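Local atomic coordinates of putative sortase (Streptococcus pneumoniae, PDB entry 2W1J), a protein that probably acts as a cysteine transpeptidase of the class C sortase type, covalently linking pilin subunits during assembly of the pneumococcal pilus fibre. Residues P72-D77 with T125-L130; Q148-K153 with L188-R193; E87-G92 with V111-T116; K26-F31 with A57-I62. All blocks are in the same frame, centred on the assembly; numbering follows the deposited sequence. Where two conformers were deposited one is given.

Contact 1 (P72-D77 with T125-L130); sequences PVIDVD and TDLTKL
Ile74 and Asp126 bring two turns side by side, their CA atoms 6.6 Å apart, without any direct backbone bond between them. The first turn lies in the hairpin that joins strands 65-71 and 76-82 of the sortase beta barrel and contains a G1 beta bulge, in which Asp75 and Val76 both face Ile71. The second is a 3-10 turn in the long connection between strands 108-113 and 135-139.

Ile74 is the wedge between them. Its CG1 branch sits between the backbone N and the carbonyl carbon (chi1 53°), and the extended second torsion carries CD1 across to the opening of the 3-10 turn, 3.7 Å from Asp126 O. Lower down the same side chain, Ile74 CB lies 4.1 Å from Asp126 CB. The other branch turns to the end of the turn, where Ile74 CG2 is 4.0 Å from Lys129 CB. Leu130 crosses Ile74 at about a right angle; its CD2 packs against Ile74 CG2 and also reaches Val73 CG1, 3.5 Å away. Leu127 and Leu130 also rest on Ile71 and on Val189 of strand 185-194, so the apolar side of the turn faces the barrel.

On the polar side a water bridges the two turns, donating to Ile74 O and to Asp126 OD2, each at 2.7 Å.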
loop_
_atom_site.group_PDB
_atom_site.type_symbol
_atom_site.label_atom_id
_atom_site.label_comp_id
_atom_site.label_asym_id
_atom_site.label_seq_id
_atom_site.Cartn_x
_atom_site.Cartn_y
_atom_site.Cartn_z
ATOM N N PRO A 72 8.812 -2.349 -10.846
ATOM C CA PRO A 72 9.836 -2.074 -11.855
ATOM C C PRO A 72 9.319 -2.086 -13.294
ATOM O O PRO A 72 9.760 -1.278 -14.112
ATOM C CB PRO A 72 10.852 -3.199 -11.618
ATOM C CG PRO A 72 10.737 -3.485 -10.165
ATOM C CD PRO A 72 9.268 -3.345 -9.861
ATOM N N VAL A 73 8.382 -2.964 -13.621
ATOM C CA VAL A 73 7.999 -3.138 -15.015
ATOM C C VAL A 73 7.296 -1.890 -15.571
ATOM O O VAL A 73 7.300 -1.669 -16.779
ATOM C CB VAL A 73 7.170 -4.435 -15.204
ATOM C CG1 VAL A 73 5.802 -4.322 -14.545
ATOM C CG2 VAL A 73 7.061 -4.817 -16.667
ATOM N N ILE A 74 6.702 -1.070 -14.701
ATOM C CA ILE A 74 6.113 0.205 -15.124
ATOM C C ILE A 74 6.829 1.410 -14.508
ATOM O O ILE A 74 6.299 2.524 -14.485
ATOM C CB ILE A 74 4.599 0.280 -14.828
ATOM C CG1 ILE A 74 4.304 -0.030 -13.357
ATOM C CG2 ILE A 74 3.836 -0.667 -15.755
ATOM C CD1 ILE A 74 2.856 0.259 -12.962
ATOM N N ASP A 75 8.057 1.201 -14.045
ATOM C CA ASP A 75 8.882 2.314 -13.569
ATOM C C ASP A 75 8.207 3.126 -12.472
ATOM O O ASP A 75 8.274 4.364 -12.475
ATOM C CB ASP A 75 9.283 3.226 -14.733
ATOM C CG ASP A 75 10.006 2.470 -15.817
ATOM O OD1 ASP A 75 11.021 1.824 -15.492
ATOM O OD2 ASP A 75 9.541 2.482 -16.975
ATOM N N VAL A 76 7.573 2.434 -11.533
ATOM C CA VAL A 76 6.933 3.097 -10.402
ATOM C C VAL A 76 7.732 2.856 -9.125
ATOM O O VAL A 76 8.182 1.738 -8.866
ATOM C CB VAL A 76 5.495 2.577 -10.214
ATOM C CG1 VAL A 76 4.941 2.988 -8.865
ATOM C CG2 VAL A 76 4.613 3.062 -11.337
ATOM N N ASP A 77 7.956 3.907 -8.346
ATOM C CA ASP A 77 8.476 3.739 -6.995
ATOM C C ASP A 77 7.879 4.881 -6.197
ATOM O O ASP A 77 8.282 6.037 -6.355
ATOM C CB ASP A 77 10.008 3.755 -6.957
ATOM C CG ASP A 77 10.577 3.046 -5.726
ATOM O OD1 ASP A 77 9.799 2.606 -4.843
ATOM O OD2 ASP A 77 11.816 2.925 -5.638
ATOM N N THR A 125 -1.187 5.493 -12.637
ATOM C CA THR A 125 -1.829 5.532 -13.954
ATOM C C THR A 125 -1.562 4.277 -14.781
ATOM O O THR A 125 -2.460 3.786 -15.480
ATOM C CB THR A 125 -1.400 6.776 -14.746
ATOM O OG1 THR A 125 -1.912 7.928 -14.078
ATOM C CG2 THR A 125 -1.945 6.732 -16.182
ATOM N N ASP A 126 -0.334 3.770 -14.730
ATOM C CA ASP A 126 0.031 2.623 -15.562
ATOM C C ASP A 126 -0.299 1.263 -14.931
ATOM O O ASP A 126 0.119 0.222 -15.431
ATOM C CB ASP A 126 1.510 2.684 -15.959
ATOM C CG ASP A 126 1.795 3.745 -17.013
ATOM O OD1 ASP A 126 0.874 4.133 -17.774
ATOM O OD2 ASP A 126 2.956 4.195 -17.076
ATOM N N LEU A 127 -1.076 1.263 -13.851
ATOM C CA LEU A 127 -1.494 -0.008 -13.256
ATOM C C LEU A 127 -2.237 -0.881 -14.264
ATOM O O LEU A 127 -2.189 -2.110 -14.171
ATOM C CB LEU A 127 -2.384 0.233 -12.038
ATOM C CG LEU A 127 -2.015 -0.503 -10.755
ATOM C CD1 LEU A 127 -0.564 -0.283 -10.309
ATOM C CD2 LEU A 127 -2.983 -0.125 -9.636
ATOM N N THR A 128 -2.901 -0.253 -15.236
ATOM C CA THR A 128 -3.634 -1.001 -16.258
ATOM C C THR A 128 -2.712 -1.813 -17.163
ATOM O O THR A 128 -3.186 -2.676 -17.909
ATOM C CB THR A 128 -4.476 -0.076 -17.161
ATOM O OG1 THR A 128 -3.634 0.951 -17.703
ATOM C CG2 THR A 128 -5.617 0.551 -16.362
ATOM N N LYS A 129 -1.420 -1.504 -17.145
ATOM C CA LYS A 129 -0.449 -2.243 -17.946
ATOM C C LYS A 129 0.004 -3.533 -17.273
ATOM O O LYS A 129 0.600 -4.394 -17.920
ATOM C CB LYS A 129 0.790 -1.393 -18.247
ATOM C CG LYS A 129 0.513 -0.190 -19.139
ATOM C CD LYS A 129 1.763 0.642 -19.428
ATOM C CE LYS A 129 2.788 -0.116 -20.250
ATOM N NZ LYS A 129 3.962 0.756 -20.563
ATOM N N LEU A 130 -0.231 -3.661 -15.968
ATOM C CA LEU A 130 0.257 -4.815 -15.232
ATOM C C LEU A 130 -0.479 -6.081 -15.622
ATOM O O LEU A 130 -1.698 -6.082 -15.834
ATOM C CB LEU A 130 0.134 -4.586 -13.727
ATOM C CG LEU A 130 1.023 -3.474 -13.191
ATOM C CD1 LEU A 130 0.810 -3.357 -11.689
ATOM C CD2 LEU A 130 2.494 -3.713 -13.546
HETATM O O HOH W 1 4.284 4.291 -14.739
#

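Contact 2 (Q148-K153 with L188-R193); sequences QVDQVK and LVRGHR
Gln151 lays its side-chain amide over one face of the Arg190 guanidinium, the two planes 24° apart and Gln151 NE2 3.7 Å from Arg190 NH1. This stack sits at a classic beta bulge in the antiparallel pairing of strands 144-155 and 185-194 of the sortase barrel: Asp150 and Gln151 both face Arg190, whose O takes a bond of 2.8 Å from Asp150 N and a weak one from Gln151 N.

Arg190 grips Asp150, the extra residue of the bulge, side-on in a salt bridge, NE to OD1 and NH2 to OD2. Asp150 OD1 meets Arg190 NE at 2.9 Å through the syn lone pair, in the guanidinium plane, whereas OD2 receives NH2 from a more tilted direction. A bend at the third torsion of Arg190 (chi3 73°) turns NE and NH2 across to that carboxylate. Tyr171 adds a cation-pi contact, and together these partners should restrict the rotation of the charged group.

On the face opposite Arg190, Val189 lies beside Val152, and its CG1 also reaches Val149 CG2 (3.7 Å) at the edge of the bulge. Farther along, Gln148 O lies over one face of the His192 ring, while Asp150 CB comes up at the ring edge, 3.6 Å from His192 CD2.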
loop_
_atom_site.group_PDB
_atom_site.type_symbol
_atom_site.label_atom_id
_atom_site.label_comp_id
_atom_site.label_asym_id
_atom_site.label_seq_id
_atom_site.Cartn_x
_atom_site.Cartn_y
_atom_site.Cartn_z
ATOM N N GLN A 148 3.689 -11.226 -6.355
ATOM C CA GLN A 148 3.468 -11.574 -7.753
ATOM C C GLN A 148 1.980 -11.447 -8.065
ATOM O O GLN A 148 1.143 -12.041 -7.384
ATOM C CB GLN A 148 3.963 -12.989 -8.013
ATOM C CG GLN A 148 3.758 -13.472 -9.437
ATOM C CD GLN A 148 4.266 -14.891 -9.598
ATOM O OE1 GLN A 148 5.339 -15.234 -9.109
ATOM N NE2 GLN A 148 3.478 -15.736 -10.251
ATOM N N VAL A 149 1.658 -10.652 -9.079
ATOM C CA VAL A 149 0.259 -10.406 -9.427
ATOM C C VAL A 149 -0.422 -11.715 -9.798
ATOM O O VAL A 149 0.061 -12.467 -10.656
ATOM C CB VAL A 149 0.153 -9.410 -10.592
ATOM C CG1 VAL A 149 -1.313 -9.229 -10.994
ATOM C CG2 VAL A 149 0.812 -8.096 -10.207
ATOM N N ASP A 150 -1.565 -11.981 -9.171
ATOM C CA ASP A 150 -2.369 -13.161 -9.507
ATOM C C ASP A 150 -3.817 -12.881 -9.891
ATOM O O ASP A 150 -4.508 -13.779 -10.356
ATOM C CB ASP A 150 -2.312 -14.222 -8.392
ATOM C CG ASP A 150 -3.252 -13.916 -7.222
ATOM O OD1 ASP A 150 -3.550 -12.755 -6.972
ATOM O OD2 ASP A 150 -3.717 -14.862 -6.535
ATOM N N GLN A 151 -4.277 -11.643 -9.722
ATOM C CA GLN A 151 -5.681 -11.322 -10.004
ATOM C C GLN A 151 -5.795 -9.828 -10.225
ATOM O O GLN A 151 -5.286 -9.046 -9.422
ATOM C CB GLN A 151 -6.595 -11.743 -8.855
ATOM C CG GLN A 151 -8.072 -11.396 -9.080
ATOM C CD GLN A 151 -8.953 -11.890 -7.947
ATOM O OE1 GLN A 151 -9.387 -13.044 -7.932
ATOM N NE2 GLN A 151 -9.222 -11.015 -6.982
ATOM N N VAL A 152 -6.424 -9.442 -11.331
ATOM C CA VAL A 152 -6.731 -8.044 -11.612
ATOM C C VAL A 152 -8.231 -7.975 -11.817
ATOM O O VAL A 152 -8.796 -8.764 -12.578
ATOM C CB VAL A 152 -6.000 -7.553 -12.866
ATOM C CG1 VAL A 152 -6.401 -6.112 -13.173
ATOM C CG2 VAL A 152 -4.480 -7.682 -12.677
ATOM N N LYS A 153 -8.902 -7.062 -11.124
ATOM C CA LYS A 153 -10.336 -6.984 -11.288
ATOM C C LYS A 153 -10.855 -5.571 -11.141
ATOM O O LYS A 153 -10.185 -4.693 -10.587
ATOM C CB LYS A 153 -11.076 -7.960 -10.383
ATOM C CG LYS A 153 -11.079 -7.577 -8.934
ATOM C CD LYS A 153 -11.733 -8.689 -8.076
ATOM C CE LYS A 153 -13.216 -8.817 -8.330
ATOM N NZ LYS A 153 -13.843 -9.936 -7.563
ATOM N N LEU A 188 -8.271 -3.172 -9.105
ATOM C CA LEU A 188 -7.568 -3.870 -8.036
ATOM C C LEU A 188 -6.545 -4.799 -8.656
ATOM O O LEU A 188 -6.925 -5.729 -9.379
ATOM C CB LEU A 188 -8.532 -4.745 -7.238
ATOM C CG LEU A 188 -9.666 -4.091 -6.469
ATOM C CD1 LEU A 188 -10.359 -5.083 -5.565
ATOM C CD2 LEU A 188 -9.209 -2.892 -5.710
ATOM N N VAL A 189 -5.273 -4.573 -8.364
ATOM C CA VAL A 189 -4.220 -5.458 -8.828
ATOM C C VAL A 189 -3.691 -6.169 -7.591
ATOM O O VAL A 189 -3.040 -5.545 -6.752
ATOM C CB VAL A 189 -3.113 -4.669 -9.542
ATOM C CG1 VAL A 189 -1.940 -5.584 -9.869
ATOM C CG2 VAL A 189 -3.668 -4.016 -10.817
ATOM N N ARG A 190 -4.010 -7.453 -7.461
ATOM C CA ARG A 190 -3.649 -8.224 -6.275
ATOM C C ARG A 190 -2.424 -9.070 -6.550
ATOM O O ARG A 190 -2.378 -9.781 -7.558
ATOM C CB ARG A 190 -4.796 -9.150 -5.856
ATOM C CG ARG A 190 -4.540 -9.860 -4.539
ATOM C CD ARG A 190 -5.671 -10.813 -4.211
ATOM N NE ARG A 190 -5.651 -11.994 -5.062
ATOM C CZ ARG A 190 -6.560 -12.958 -5.018
ATOM N NH1 ARG A 190 -7.627 -12.829 -4.235
ATOM N NH2 ARG A 190 -6.435 -14.024 -5.799
ATOM N N GLY A 191 -1.459 -9.035 -5.632
ATOM C CA GLY A 191 -0.321 -9.957 -5.670
ATOM C C GLY A 191 -0.257 -10.820 -4.422
ATOM O O GLY A 191 -0.667 -10.376 -3.353
ATOM N N HIS A 192 0.243 -12.048 -4.576
ATOM C CA HIS A 192 0.560 -12.889 -3.420
ATOM C C HIS A 192 2.047 -12.841 -3.132
ATOM O O HIS A 192 2.869 -12.675 -4.032
ATOM C CB HIS A 192 0.079 -14.342 -3.584
ATOM C CG HIS A 192 0.652 -15.054 -4.765
ATOM N ND1 HIS A 192 1.942 -15.544 -4.822
ATOM C CD2 HIS A 192 0.077 -15.383 -5.943
ATOM C CE1 HIS A 192 2.139 -16.131 -5.993
ATOM N NE2 HIS A 192 1.021 -16.042 -6.692
ATOM N N ARG A 193 2.376 -13.019 -1.859
ATOM C CA ARG A 193 3.755 -12.986 -1.411
ATOM C C ARG A 193 4.535 -14.131 -2.046
ATOM O O ARG A 193 4.021 -15.259 -2.150
ATOM C CB ARG A 193 3.761 -13.117 0.104
ATOM C CG ARG A 193 5.125 -13.015 0.757
ATOM C CD ARG A 193 5.642 -11.588 0.806
ATOM N NE ARG A 193 6.944 -11.540 1.481
ATOM C CZ ARG A 193 7.095 -11.526 2.800
ATOM N NH1 ARG A 193 6.025 -11.510 3.601
ATOM N NH2 ARG A 193 8.313 -11.503 3.330
#

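Contact 3 (E87-G92 with V111-T116); sequences EVLQQG and VITAHT
The His115 imidazole has the Leu89 side chain, from the last turn of helix 86-91, above one face and displaced toward the rim: Leu89 CB stands over the NE2 corner, 3.4 Å from His115 NE2, and Leu89 CD1 over the CE1 corner, 4.0 Å from His115 CE1. Leu89 O comes at the ring obliquely, 3.2 Å from His115 CD2. The ring also meets Trp44, their planes inclined at about 50°, and its ND1 is hydrogen-bonded to a bound glycerol.

Leu89 carries the helix side of the contact. Its side chain crosses His115 at about a right angle. With CG anti to the carbonyl carbon (chi1 -61°), it runs from the ring toward strand 108-113. There the two methyls part: CD1 stays by the ring, and Leu89 CD2 packs 3.6 Å from Thr113 O.

The polar atoms between the segments are joined by one water with three bonds. It donates to Leu89 O at 2.7 Å and to Gly92 O at 2.8 Å, and it accepts a hydrogen bond from His115 N at 2.8 Å. Two of these partners belong to the end of the helix, where Gly92 leaves helical geometry for an extended backbone (phi 178°), so the water ties the helix terminus to the chain leaving strand 108-113.

A histidine just beyond this strand is consistent with the conserved active-site histidine of sortases, and Trp44 packed against it fits the lid that class C sortases fold over their catalytic cleft.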
loop_
_atom_site.group_PDB
_atom_site.type_symbol
_atom_site.label_atom_id
_atom_site.label_comp_id
_atom_site.label_asym_id
_atom_site.label_seq_id
_atom_site.Cartn_x
_atom_site.Cartn_y
_atom_site.Cartn_z
ATOM N N GLU A 87 -4.379 15.000 0.847
ATOM C CA GLU A 87 -2.993 15.451 0.885
ATOM C C GLU A 87 -2.013 14.304 0.643
ATOM O O GLU A 87 -1.007 14.472 -0.045
ATOM C CB GLU A 87 -2.683 16.138 2.216
ATOM C CG GLU A 87 -3.471 17.420 2.459
ATOM C CD GLU A 87 -4.759 17.195 3.237
ATOM O OE1 GLU A 87 -5.341 16.091 3.150
ATOM O OE2 GLU A 87 -5.193 18.134 3.939
ATOM N N VAL A 88 -2.320 13.134 1.197
ATOM C CA VAL A 88 -1.457 11.965 1.038
ATOM C C VAL A 88 -1.407 11.522 -0.426
ATOM O O VAL A 88 -0.328 11.302 -0.980
ATOM C CB VAL A 88 -1.901 10.799 1.952
ATOM C CG1 VAL A 88 -1.385 9.458 1.429
ATOM C CG2 VAL A 88 -1.428 11.042 3.375
ATOM N N LEU A 89 -2.568 11.445 -1.070
ATOM C CA LEU A 89 -2.617 10.986 -2.456
ATOM C C LEU A 89 -2.045 12.002 -3.442
ATOM O O LEU A 89 -1.733 11.670 -4.583
ATOM C CB LEU A 89 -4.037 10.577 -2.854
ATOM C CG LEU A 89 -4.629 9.432 -2.025
ATOM C CD1 LEU A 89 -5.960 8.980 -2.593
ATOM C CD2 LEU A 89 -3.667 8.257 -1.946
ATOM N N GLN A 90 -1.887 13.248 -3.000
ATOM C CA GLN A 90 -1.180 14.233 -3.808
ATOM C C GLN A 90 0.327 14.004 -3.771
ATOM O O GLN A 90 1.045 14.377 -4.704
ATOM C CB GLN A 90 -1.515 15.655 -3.348
ATOM C CG GLN A 90 -2.939 16.072 -3.665
ATOM C CD GLN A 90 -3.257 17.479 -3.204
ATOM O OE1 GLN A 90 -3.057 17.826 -2.039
ATOM N NE2 GLN A 90 -3.764 18.299 -4.118
ATOM N N GLN A 91 0.795 13.374 -2.698
ATOM C CA GLN A 91 2.221 13.213 -2.451
ATOM C C GLN A 91 2.771 11.833 -2.847
ATOM O O GLN A 91 3.949 11.693 -3.162
ATOM C CB GLN A 91 2.533 13.522 -0.983
ATOM C CG GLN A 91 2.265 14.972 -0.591
ATOM C CD GLN A 91 2.459 15.232 0.892
ATOM O OE1 GLN A 91 2.223 14.355 1.725
ATOM N NE2 GLN A 91 2.881 16.445 1.230
ATOM N N GLY A 92 1.917 10.813 -2.843
ATOM C CA GLY A 92 2.367 9.457 -3.143
ATOM C C GLY A 92 1.224 8.478 -3.018
ATOM O O GLY A 92 0.100 8.784 -3.419
ATOM N N VAL A 111 -3.635 -2.996 1.621
ATOM C CA VAL A 111 -4.097 -2.320 0.408
ATOM C C VAL A 111 -3.422 -0.961 0.309
ATOM O O VAL A 111 -3.391 -0.194 1.275
ATOM C CB VAL A 111 -5.628 -2.195 0.378
ATOM C CG1 VAL A 111 -6.081 -1.451 -0.877
ATOM C CG2 VAL A 111 -6.278 -3.577 0.456
ATOM N N ILE A 112 -2.827 -0.702 -0.851
ATOM C CA ILE A 112 -2.051 0.506 -1.116
ATOM C C ILE A 112 -2.712 1.223 -2.294
ATOM O O ILE A 112 -2.960 0.606 -3.329
ATOM C CB ILE A 112 -0.572 0.173 -1.433
ATOM C CG1 ILE A 112 0.087 -0.557 -0.254
ATOM C CG2 ILE A 112 0.200 1.453 -1.797
ATOM C CD1 ILE A 112 1.507 -0.991 -0.524
ATOM N N THR A 113 -3.010 2.507 -2.106
ATOM C CA THR A 113 -3.882 3.292 -2.981
ATOM C C THR A 113 -3.117 4.436 -3.640
ATOM O O THR A 113 -2.314 5.090 -2.977
ATOM C CB THR A 113 -4.954 3.957 -2.104
ATOM O OG1 THR A 113 -5.526 2.990 -1.213
ATOM C CG2 THR A 113 -6.035 4.612 -2.944
ATOM N N ALA A 114 -3.397 4.717 -4.909
ATOM C CA ALA A 114 -2.854 5.928 -5.523
ATOM C C ALA A 114 -3.688 6.329 -6.731
ATOM O O ALA A 114 -4.478 5.526 -7.248
ATOM C CB ALA A 114 -1.377 5.745 -5.913
ATOM N N HIS A 115 -3.515 7.568 -7.176
ATOM C CA HIS A 115 -4.329 8.120 -8.257
ATOM C C HIS A 115 -4.000 7.525 -9.618
ATOM O O HIS A 115 -2.894 7.037 -9.862
ATOM C CB HIS A 115 -4.117 9.629 -8.360
ATOM C CG HIS A 115 -4.774 10.421 -7.276
ATOM N ND1 HIS A 115 -6.086 10.232 -6.898
ATOM C CD2 HIS A 115 -4.311 11.448 -6.524
ATOM C CE1 HIS A 115 -6.398 11.095 -5.947
ATOM N NE2 HIS A 115 -5.341 11.851 -5.707
ATOM N N THR A 116 -4.974 7.622 -10.521
ATOM C CA THR A 116 -4.751 7.465 -11.953
ATOM C C THR A 116 -5.185 8.759 -12.636
ATOM O O THR A 116 -6.230 9.322 -12.307
ATOM C CB THR A 116 -5.561 6.279 -12.548
ATOM O OG1 THR A 116 -4.910 5.026 -12.256
ATOM C CG2 THR A 116 -5.682 6.413 -14.047
HETATM O O HOH W 2 -1.765 9.113 -5.546
#

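Contact 4 (K26-F31 with A57-I62); sequences KLAQAF and ARMLEI
Leu27 is the first residue of helix 18-33 to meet the turn at 58-60, its CB 3.9 Å from Met59 CB while its CD1 reaches the same carbon from farther out. The two side chains pass each other at a slant. Leu27, an exposed residue, flanks the base of the methionine at Met59 CB.

Ala28, the next residue, is buried and presents its methyl directly to the turn. Its small size lets the backbones come close, with the CA atoms of Ala28 and Met59 6.5 Å apart. Ala28 CB rests between two neighbours, 3.9 Å from Met59 CG and 3.8 Å from Leu60 CD2. The methionine also packs on the helix backbone itself, its CG lying 3.7 Å from Ala28 N.

One turn later Phe31 completes the apolar stripe, through its CB and not its ring: Phe31 CB is 4.3 Å from Met59 CE. Met59 can touch all three helix residues because it is folded at every torsion. With chi1 at 82° its CG lies over the helix, and bends at chi2 (-69°) and chi3 (-81°) curl SD and CE along the helix surface, bringing CE 3.9 Å from Leu27 O.

Arg24, on the preceding turn of the helix, adds a polar clasp through hydrogen bonds from NH1 to Met59 O and Glu61 O. Leu60 and Phe31 both extend to Leu101, and Leu60 to Met66 of strand 65-71. The contact thus seats an N-terminal helix on the 3-10 turn leading into the first barrel strand, an arrangement consistent with the helical N-terminal extension of class C sortases.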
loop_
_atom_site.group_PDB
_atom_site.type_symbol
_atom_site.label_atom_id
_atom_site.label_comp_id
_atom_site.label_asym_id
_atom_site.label_seq_id
_atom_site.Cartn_x
_atom_site.Cartn_y
_atom_site.Cartn_z
ATOM N N LYS A 26 7.557 -5.269 16.550
ATOM C CA LYS A 26 6.691 -5.837 17.580
ATOM C C LYS A 26 5.349 -5.108 17.590
ATOM O O LYS A 26 4.279 -5.728 17.610
ATOM C CB LYS A 26 7.349 -5.709 18.959
ATOM C CG LYS A 26 6.461 -6.098 20.144
ATOM C CD LYS A 26 7.070 -5.635 21.458
ATOM C CE LYS A 26 6.281 -4.496 22.067
ATOM N NZ LYS A 26 5.099 -5.033 22.784
ATOM N N LEU A 27 5.415 -3.785 17.575
ATOM C CA LEU A 27 4.199 -2.976 17.574
ATOM C C LEU A 27 3.373 -3.182 16.313
ATOM O O LEU A 27 2.149 -3.259 16.365
ATOM C CB LEU A 27 4.533 -1.494 17.749
ATOM C CG LEU A 27 5.157 -1.145 19.103
ATOM C CD1 LEU A 27 5.688 0.283 19.123
ATOM C CD2 LEU A 27 4.160 -1.370 20.226
ATOM N N ALA A 28 4.048 -3.271 15.174
ATOM C CA ALA A 28 3.353 -3.448 13.902
ATOM C C ALA A 28 2.685 -4.817 13.861
ATOM O O ALA A 28 1.544 -4.950 13.400
ATOM C CB ALA A 28 4.315 -3.294 12.726
ATOM N N GLN A 29 3.388 -5.838 14.349
ATOM C CA GLN A 29 2.828 -7.183 14.362
ATOM C C GLN A 29 1.604 -7.258 15.272
ATOM O O GLN A 29 0.614 -7.916 14.949
ATOM C CB GLN A 29 3.871 -8.220 14.794
ATOM C CG GLN A 29 3.412 -9.635 14.530
ATOM C CD GLN A 29 3.221 -9.875 13.044
ATOM O OE1 GLN A 29 4.167 -9.757 12.271
ATOM N NE2 GLN A 29 1.999 -10.179 12.641
ATOM N N ALA A 30 1.698 -6.621 16.434
ATOM C CA ALA A 30 0.586 -6.611 17.376
ATOM C C ALA A 30 -0.628 -5.939 16.744
ATOM O O ALA A 30 -1.760 -6.393 16.912
ATOM C CB ALA A 30 0.981 -5.886 18.657
ATOM N N PHE A 31 -0.395 -4.839 16.034
ATOM C CA PHE A 31 -1.466 -4.140 15.340
ATOM C C PHE A 31 -2.148 -5.048 14.312
ATOM O O PHE A 31 -3.375 -5.120 14.244
ATOM C CB PHE A 31 -0.883 -2.890 14.682
ATOM C CG PHE A 31 -1.896 -2.045 13.961
ATOM C CD1 PHE A 31 -2.297 -2.369 12.676
ATOM C CD2 PHE A 31 -2.443 -0.928 14.569
ATOM C CE1 PHE A 31 -3.219 -1.587 12.000
ATOM C CE2 PHE A 31 -3.373 -0.148 13.903
ATOM C CZ PHE A 31 -3.762 -0.480 12.622
ATOM N N ALA A 57 -0.035 4.122 12.129
ATOM C CA ALA A 57 1.138 3.422 11.607
ATOM C C ALA A 57 2.457 4.072 12.008
ATOM O O ALA A 57 3.489 3.828 11.379
ATOM C CB ALA A 57 1.044 3.312 10.077
ATOM N N ARG A 58 2.448 4.885 13.065
ATOM C CA ARG A 58 3.653 5.606 13.476
ATOM C C ARG A 58 4.865 4.700 13.686
ATOM O O ARG A 58 5.997 5.096 13.412
ATOM C CB ARG A 58 3.393 6.465 14.718
ATOM C CG ARG A 58 2.447 7.637 14.475
ATOM C CD ARG A 58 2.338 8.511 15.708
ATOM N NE ARG A 58 3.538 9.320 15.896
ATOM C CZ ARG A 58 3.804 10.024 16.991
ATOM N NH1 ARG A 58 2.952 10.023 18.008
ATOM N NH2 ARG A 58 4.923 10.732 17.068
ATOM N N MET A 59 4.627 3.484 14.169
ATOM C CA MET A 59 5.731 2.565 14.445
ATOM C C MET A 59 6.528 2.196 13.190
ATOM O O MET A 59 7.708 1.861 13.278
ATOM C CB MET A 59 5.242 1.303 15.172
ATOM C CG MET A 59 4.651 0.221 14.274
ATOM S SD MET A 59 3.064 0.655 13.525
ATOM C CE MET A 59 1.910 0.313 14.854
ATOM N N LEU A 60 5.883 2.268 12.028
ATOM C CA LEU A 60 6.521 1.893 10.764
ATOM C C LEU A 60 7.130 3.091 10.040
ATOM O O LEU A 60 7.785 2.930 9.006
ATOM C CB LEU A 60 5.507 1.205 9.846
ATOM C CG LEU A 60 5.116 -0.215 10.265
ATOM C CD1 LEU A 60 4.154 -0.817 9.250
ATOM C CD2 LEU A 60 6.364 -1.098 10.402
ATOM N N GLU A 61 6.936 4.288 10.592
ATOM C CA GLU A 61 7.243 5.507 9.851
ATOM C C GLU A 61 8.629 6.054 10.110
ATOM O O GLU A 61 9.081 6.089 11.248
ATOM C CB GLU A 61 6.217 6.592 10.157
ATOM C CG GLU A 61 4.852 6.288 9.587
ATOM C CD GLU A 61 3.816 7.313 9.982
ATOM O OE1 GLU A 61 4.169 8.295 10.668
ATOM O OE2 GLU A 61 2.642 7.126 9.609
ATOM N N ILE A 62 9.288 6.477 9.034
ATOM C CA ILE A 62 10.439 7.366 9.111
ATOM C C ILE A 62 10.047 8.653 8.397
ATOM O O ILE A 62 9.732 8.635 7.203
ATOM C CB ILE A 62 11.681 6.787 8.405
ATOM C CG1 ILE A 62 12.049 5.414 8.973
ATOM C CG2 ILE A 62 12.847 7.762 8.515
ATOM C CD1 ILE A 62 13.275 4.792 8.317
#

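From the N terminus, contact 4 closes first, returning the chain from helix 18-33 through the Trp44 region to the turn before strand 65-71. Contact 1 then opens in the first hairpin, and contact 3 is nested inside its loop: 87-92 meets 111-116 before the chain reaches 125-130. Contact 2 follows in series, pairing two strands with strand 170-178 lying in the loop between them. Contacts 1 and 2 touch, Leu127 CG packing 3.9 Å from Val189 CG2, and contacts 1 and 3 meet where Thr125 CA lies 3.6 Å from Thr116 OG1. Contact 1 seats a loop turn on the first hairpin, contact 3 joins helix 86-91 to strand 108-113, and contact 4 brings in the N-terminal helix.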